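Local coordinates for protein glutamine cyclotransferase (Tannerella forsythia, PDB 6QRO) that probably catalyses, as a zinc-dependent glutaminyl cyclase of the mammalian-like type II, the cyclisation of N-terminal glutamine to pyroglutamate, at residues Gly131-Gly136 / Gly284-Thr289; Ala236-Gly241 / Phe246-Gly251. All blocks are in the same frame, centred on the assembly; numbering follows the deposited sequence.

Contact 1. Residues Gly131-Gly136 / Gly284-Thr289; sequences GADDGG and GPYWHT. With ZN (zinc ion), chain E.
Asp134 and Trp287 mark the closest backbone approach, their CA atoms 7.3 Å apart, where the start of helix 132-151 faces a loop folded into two successive turns. Gly131 is the N-cap residue, and the first helical turn is wide, of pi type, closed by Gly136 N to Gly131 O. In 284-289 a type I turn, Gly284 to Trp287, runs into a type II turn, Tyr286 to Thr289, where Tyr286 O accepts hydrogen bonds from both Thr289 N and Thr289 OG1, reaching it from the same face.

Metal, more than direct bonding, joins the two sides. Asp134 OD2 lies 2.0 Å from the zinc ion and His288 NE2 2.3 Å from it. The carboxylate meets the imidazole at its edge, the two planes only 5° apart, with CG of Asp134 anti to the backbone N (chi1 -178°) to carry OD2 to the metal. His109 holds the other oxygen, OD1, as a second-shell partner. Trp287 covers one imidazole face, its CE2 3.3 Å above the ring centre; its NE1 lies 3.3 Å from Asp134 OD2, too poorly angled for a hydrogen bond. Away from the metal, Asp133 reaches toward the Tyr286 hydroxyl, and its OD1 accepts the backbone N-H of Gly210.

With Asp167 and a water completing the shell, this is a single-zinc Asp-Asp-His site, consistent with a mammalian-like type II glutaminyl cyclase, on the M28 peptidase fold.

Contact 2. Residues Ala236-Gly241 / Phe246-Gly251; sequences AARELG and FINAQG
Ala237 and Phe246 bring the backbones nearest, CA to CA 6.5 Å, where the last turn of helix 227-239 passes the short strand 246-247. The connection is a short helix-loop-strand unit: a Schellman motif ends the helix, with Gly241 at positive phi and its N bonded to Arg238 O, and the chain then returns past the same helical turn. It next turns a corner at Asn248, the centre of an inverse gamma turn.

Two layers make up the contact. In the buried one, the methyl of Ala237 packs obliquely against the Phe246 ring at its CG-CD1 bond, CB lying 3.5 Å from CD1 and 3.6 Å from CG. The ring reaches this position with CG beside the backbone N and anti to the carbonyl carbon (chi1 -71°). Trp234, one turn earlier on the helix, and Phe216 of strand 216-218 each meet the ring edge-to-face, making an aromatic cluster, while Thr308 of helix 299-314 also touches Ala237.

Nearer the surface, Arg238 reaches across from the helix to the strand. Its first two torsions are extended and the chain bends at chi3 (-65°), carrying the guanidinium to the strand side, where NH1 comes to 3.7 Å from Asn248 CB. The guanidinium and amide planes stand 72° apart, and the amide oxygen OD1 turns instead to Lys218 NZ, which donates to it. The other guanidinium nitrogen, Arg238 NH2, makes a weak bond to Gly243 O in the connecting loop and lies 3.3 Å from Phe246 O.

Followed from the N terminus, the chain lays down strands 71-80, 86-96 and 103-109 before 131-136 opens helix 132-151. It then runs through strands 157-163 and 203-207 and helix 227-239 to 236-241, and four residues later 246-251 closes contact 2, a short local loop. Only after helix 257-265 and strand 269-273 does 284-289 close contact 1, across 147 intervening residues. Contact 2 is therefore nested inside contact 1. Their centres lie 23 Å apart and their nearest atoms about 12 Å, without touching: the long closure joins a helix start to a late loop at the zinc, the short one a helix end to a peripheral strand.

Contact 1. Residues Gly131-Gly136 / Gly284-Thr289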
loop_
_atom_site.group_PDB
_atom_site.type_symbol
_atom_site.label_atom_id
_atom_site.label_comp_id
_atom_site.label_asym_id
_atom_site.label_seq_id
_atom_site.Cartn_x
_atom_site.Cartn_y
_atom_site.Cartn_z
ATOM N N GLY A 131 12.602 1.711 -2.140
ATOM C CA GLY A 131 11.261 1.548 -1.614
ATOM C C GLY A 131 10.796 0.109 -1.645
ATOM O O GLY A 131 9.649 -0.166 -2.024
ATOM N N ALA A 132 11.674 -0.822 -1.260
ATOM C CA ALA A 132 11.301 -2.230 -1.225
ATOM C C ALA A 132 10.182 -2.466 -0.221
ATOM O O ALA A 132 9.173 -3.104 -0.527
ATOM C CB ALA A 132 12.522 -3.088 -0.889
ATOM N N ASP A 133 10.345 -1.963 0.988
ATOM C CA ASP A 133 9.266 -2.098 1.949
ATOM C C ASP A 133 8.261 -0.962 1.826
ATOM O O ASP A 133 7.047 -1.175 1.930
ATOM C CB ASP A 133 9.857 -2.165 3.348
ATOM C CG ASP A 133 8.857 -2.569 4.360
ATOM O OD1 ASP A 133 8.028 -3.459 4.047
ATOM O OD2 ASP A 133 8.916 -2.008 5.477
ATOM N N ASP A 134 8.755 0.243 1.566
ATOM C CA ASP A 134 7.922 1.441 1.466
ATOM C C ASP A 134 7.501 1.604 -0.001
ATOM O O ASP A 134 8.110 2.318 -0.801
ATOM C CB ASP A 134 8.703 2.621 2.045
ATOM C CG ASP A 134 7.938 3.916 2.050
ATOM O OD1 ASP A 134 6.746 3.909 1.685
ATOM O OD2 ASP A 134 8.537 4.933 2.495
ATOM N N GLY A 135 6.421 0.903 -0.355
ATOM C CA GLY A 135 6.001 0.781 -1.736
ATOM C C GLY A 135 5.918 -0.653 -2.228
ATOM O O GLY A 135 4.838 -1.118 -2.592
ATOM N N GLY A 136 7.052 -1.362 -2.245
ATOM C CA GLY A 136 7.094 -2.695 -2.836
ATOM C C GLY A 136 6.317 -3.755 -2.079
ATOM O O GLY A 136 5.646 -4.595 -2.683
ATOM N N GLY A 284 10.363 1.894 10.680
ATOM C CA GLY A 284 11.606 1.168 10.717
ATOM C C GLY A 284 12.791 2.080 10.451
ATOM O O GLY A 284 12.678 3.115 9.788
ATOM N N PRO A 285 13.957 1.699 10.980
ATOM C CA PRO A 285 15.155 2.549 10.841
ATOM C C PRO A 285 15.579 2.818 9.395
ATOM O O PRO A 285 16.318 3.778 9.144
ATOM C CB PRO A 285 16.231 1.758 11.602
ATOM C CG PRO A 285 15.639 0.374 11.824
ATOM C CD PRO A 285 14.169 0.549 11.873
ATOM N N TYR A 286 15.123 2.014 8.441
ATOM C CA TYR A 286 15.426 2.165 7.021
ATOM C C TYR A 286 14.518 3.166 6.319
ATOM O O TYR A 286 14.770 3.479 5.150
ATOM C CB TYR A 286 15.300 0.795 6.328
ATOM C CG TYR A 286 13.903 0.235 6.519
ATOM C CD1 TYR A 286 12.807 0.767 5.835
ATOM C CD2 TYR A 286 13.670 -0.771 7.442
ATOM C CE1 TYR A 286 11.534 0.296 6.048
ATOM C CE2 TYR A 286 12.401 -1.252 7.651
ATOM C CZ TYR A 286 11.335 -0.713 6.949
ATOM O OH TYR A 286 10.054 -1.191 7.155
ATOM N N TRP A 287 13.446 3.613 6.981
ATOM C CA TRP A 287 12.419 4.431 6.346
ATOM C C TRP A 287 13.024 5.707 5.775
ATOM O O TRP A 287 13.700 6.462 6.488
ATOM C CB TRP A 287 11.337 4.803 7.351
ATOM C CG TRP A 287 10.156 5.543 6.783
ATOM C CD1 TRP A 287 9.217 5.057 5.924
ATOM C CD2 TRP A 287 9.807 6.921 7.018
ATOM N NE1 TRP A 287 8.279 6.027 5.642
ATOM C CE2 TRP A 287 8.631 7.185 6.283
ATOM C CE3 TRP A 287 10.369 7.949 7.784
ATOM C CZ2 TRP A 287 8.002 8.437 6.303
ATOM C CZ3 TRP A 287 9.739 9.193 7.793
ATOM C CH2 TRP A 287 8.576 9.422 7.053
ATOM N N HIS A 288 12.769 5.933 4.484
ATOM C CA HIS A 288 13.273 7.074 3.721
ATOM C C HIS A 288 14.792 7.175 3.807
ATOM O O HIS A 288 15.372 8.261 3.811
ATOM C CB HIS A 288 12.575 8.354 4.153
ATOM C CG HIS A 288 11.136 8.391 3.769
ATOM N ND1 HIS A 288 10.358 9.528 3.878
ATOM C CD2 HIS A 288 10.336 7.439 3.237
ATOM C CE1 HIS A 288 9.133 9.265 3.462
ATOM N NE2 HIS A 288 9.093 8.003 3.070
ATOM N N THR A 289 15.443 6.022 3.888
ATOM C CA THR A 289 16.875 5.882 3.712
ATOM C C THR A 289 17.128 4.982 2.514
ATOM O O THR A 289 16.205 4.389 1.938
ATOM C CB THR A 289 17.551 5.276 4.952
ATOM O OG1 THR A 289 17.258 3.878 5.003
ATOM C CG2 THR A 289 17.079 5.952 6.229
HETATM ZN ZN ZN E . 7.390 6.565 2.381
HETATM O O HOH W 1 6.699 6.590 3.997
#

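Contact 2. Residues Ala236-Gly241 / Phe246-Gly251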
loop_
_atom_site.group_PDB
_atom_site.type_symbol
_atom_site.label_atom_id
_atom_site.label_comp_id
_atom_site.label_asym_id
_atom_site.label_seq_id
_atom_site.Cartn_x
_atom_site.Cartn_y
_atom_site.Cartn_z
ATOM N N ALA A 236 -9.056 -11.999 13.339
ATOM C CA ALA A 236 -8.663 -13.033 12.397
ATOM C C ALA A 236 -7.166 -13.277 12.449
ATOM O O ALA A 236 -6.713 -14.414 12.289
ATOM C CB ALA A 236 -9.102 -12.654 10.985
ATOM N N ALA A 237 -6.369 -12.215 12.604
ATOM C CA ALA A 237 -4.925 -12.409 12.674
ATOM C C ALA A 237 -4.544 -13.251 13.884
ATOM O O ALA A 237 -3.706 -14.155 13.784
ATOM C CB ALA A 237 -4.205 -11.059 12.706
ATOM N N ARG A 238 -5.142 -12.979 15.041
ATOM C CA ARG A 238 -4.795 -13.775 16.211
ATOM C C ARG A 238 -5.339 -15.199 16.074
ATOM O O ARG A 238 -4.652 -16.166 16.419
ATOM C CB ARG A 238 -5.253 -13.050 17.485
ATOM C CG ARG A 238 -4.971 -13.775 18.804
ATOM C CD ARG A 238 -4.747 -12.797 20.002
ATOM N NE ARG A 238 -3.536 -11.954 19.878
ATOM C CZ ARG A 238 -3.520 -10.632 19.635
ATOM N NH1 ARG A 238 -4.657 -9.954 19.482
ATOM N NH2 ARG A 238 -2.354 -9.972 19.542
ATOM N N GLU A 239 -6.547 -15.348 15.516
ATOM C CA GLU A 239 -7.089 -16.678 15.262
ATOM C C GLU A 239 -6.161 -17.517 14.394
ATOM O O GLU A 239 -6.092 -18.740 14.568
ATOM C CB GLU A 239 -8.464 -16.589 14.607
ATOM C CG GLU A 239 -9.593 -16.237 15.554
ATOM C CD GLU A 239 -10.934 -16.210 14.844
ATOM O OE1 GLU A 239 -10.936 -16.344 13.599
ATOM O OE2 GLU A 239 -11.980 -16.056 15.517
ATOM N N LEU A 240 -5.473 -16.898 13.430
ATOM C CA LEU A 240 -4.549 -17.647 12.588
ATOM C C LEU A 240 -3.189 -17.842 13.237
ATOM O O LEU A 240 -2.344 -18.541 12.668
ATOM C CB LEU A 240 -4.350 -16.939 11.247
ATOM C CG LEU A 240 -5.566 -16.743 10.352
ATOM C CD1 LEU A 240 -5.215 -15.756 9.271
ATOM C CD2 LEU A 240 -6.011 -18.063 9.744
ATOM N N GLY A 241 -2.963 -17.250 14.405
ATOM C CA GLY A 241 -1.673 -17.321 15.059
ATOM C C GLY A 241 -0.749 -16.157 14.767
ATOM O O GLY A 241 0.466 -16.291 14.958
ATOM N N PHE A 246 0.124 -8.585 14.466
ATOM C CA PHE A 246 -0.960 -7.626 14.643
ATOM C C PHE A 246 -1.095 -7.421 16.142
ATOM O O PHE A 246 -1.642 -8.265 16.856
ATOM C CB PHE A 246 -2.244 -8.130 13.995
ATOM C CG PHE A 246 -2.192 -8.122 12.484
ATOM C CD1 PHE A 246 -1.428 -9.060 11.791
ATOM C CD2 PHE A 246 -2.877 -7.167 11.758
ATOM C CE1 PHE A 246 -1.361 -9.040 10.396
ATOM C CE2 PHE A 246 -2.823 -7.148 10.366
ATOM C CZ PHE A 246 -2.067 -8.088 9.686
ATOM N N ILE A 247 -0.541 -6.326 16.631
ATOM C CA ILE A 247 -0.461 -6.109 18.070
ATOM C C ILE A 247 -1.795 -5.576 18.555
ATOM O O ILE A 247 -2.424 -4.751 17.891
ATOM C CB ILE A 247 0.715 -5.169 18.405
ATOM C CG1 ILE A 247 1.982 -5.993 18.635
ATOM C CG2 ILE A 247 0.436 -4.338 19.649
ATOM C CD1 ILE A 247 2.554 -6.627 17.418
ATOM N N ASN A 248 -2.254 -6.080 19.699
ATOM C CA ASN A 248 -3.499 -5.594 20.283
ATOM C C ASN A 248 -3.179 -4.371 21.145
ATOM O O ASN A 248 -3.297 -4.375 22.371
ATOM C CB ASN A 248 -4.167 -6.704 21.092
ATOM C CG ASN A 248 -5.605 -6.381 21.458
ATOM O OD1 ASN A 248 -6.411 -6.035 20.589
ATOM N ND2 ASN A 248 -5.930 -6.469 22.744
ATOM N N ALA A 249 -2.791 -3.294 20.460
ATOM C CA ALA A 249 -2.477 -2.014 21.094
ATOM C C ALA A 249 -2.492 -0.928 20.028
ATOM O O ALA A 249 -2.283 -1.198 18.843
ATOM C CB ALA A 249 -1.124 -2.031 21.817
ATOM N N GLN A 250 -2.688 0.310 20.477
ATOM C CA GLN A 250 -2.760 1.462 19.592
ATOM C C GLN A 250 -1.387 1.959 19.168
ATOM O O GLN A 250 -0.421 1.935 19.929
ATOM C CB GLN A 250 -3.485 2.615 20.277
ATOM C CG GLN A 250 -4.946 2.421 20.526
ATOM C CD GLN A 250 -5.719 3.630 20.055
ATOM O OE1 GLN A 250 -5.875 3.855 18.850
ATOM N NE2 GLN A 250 -6.181 4.439 21.004
ATOM N N GLY A 251 -1.331 2.475 17.955
ATOM C CA GLY A 251 -0.096 2.977 17.407
ATOM C C GLY A 251 -0.222 4.463 17.192
ATOM O O GLY A 251 -0.808 5.169 18.022
#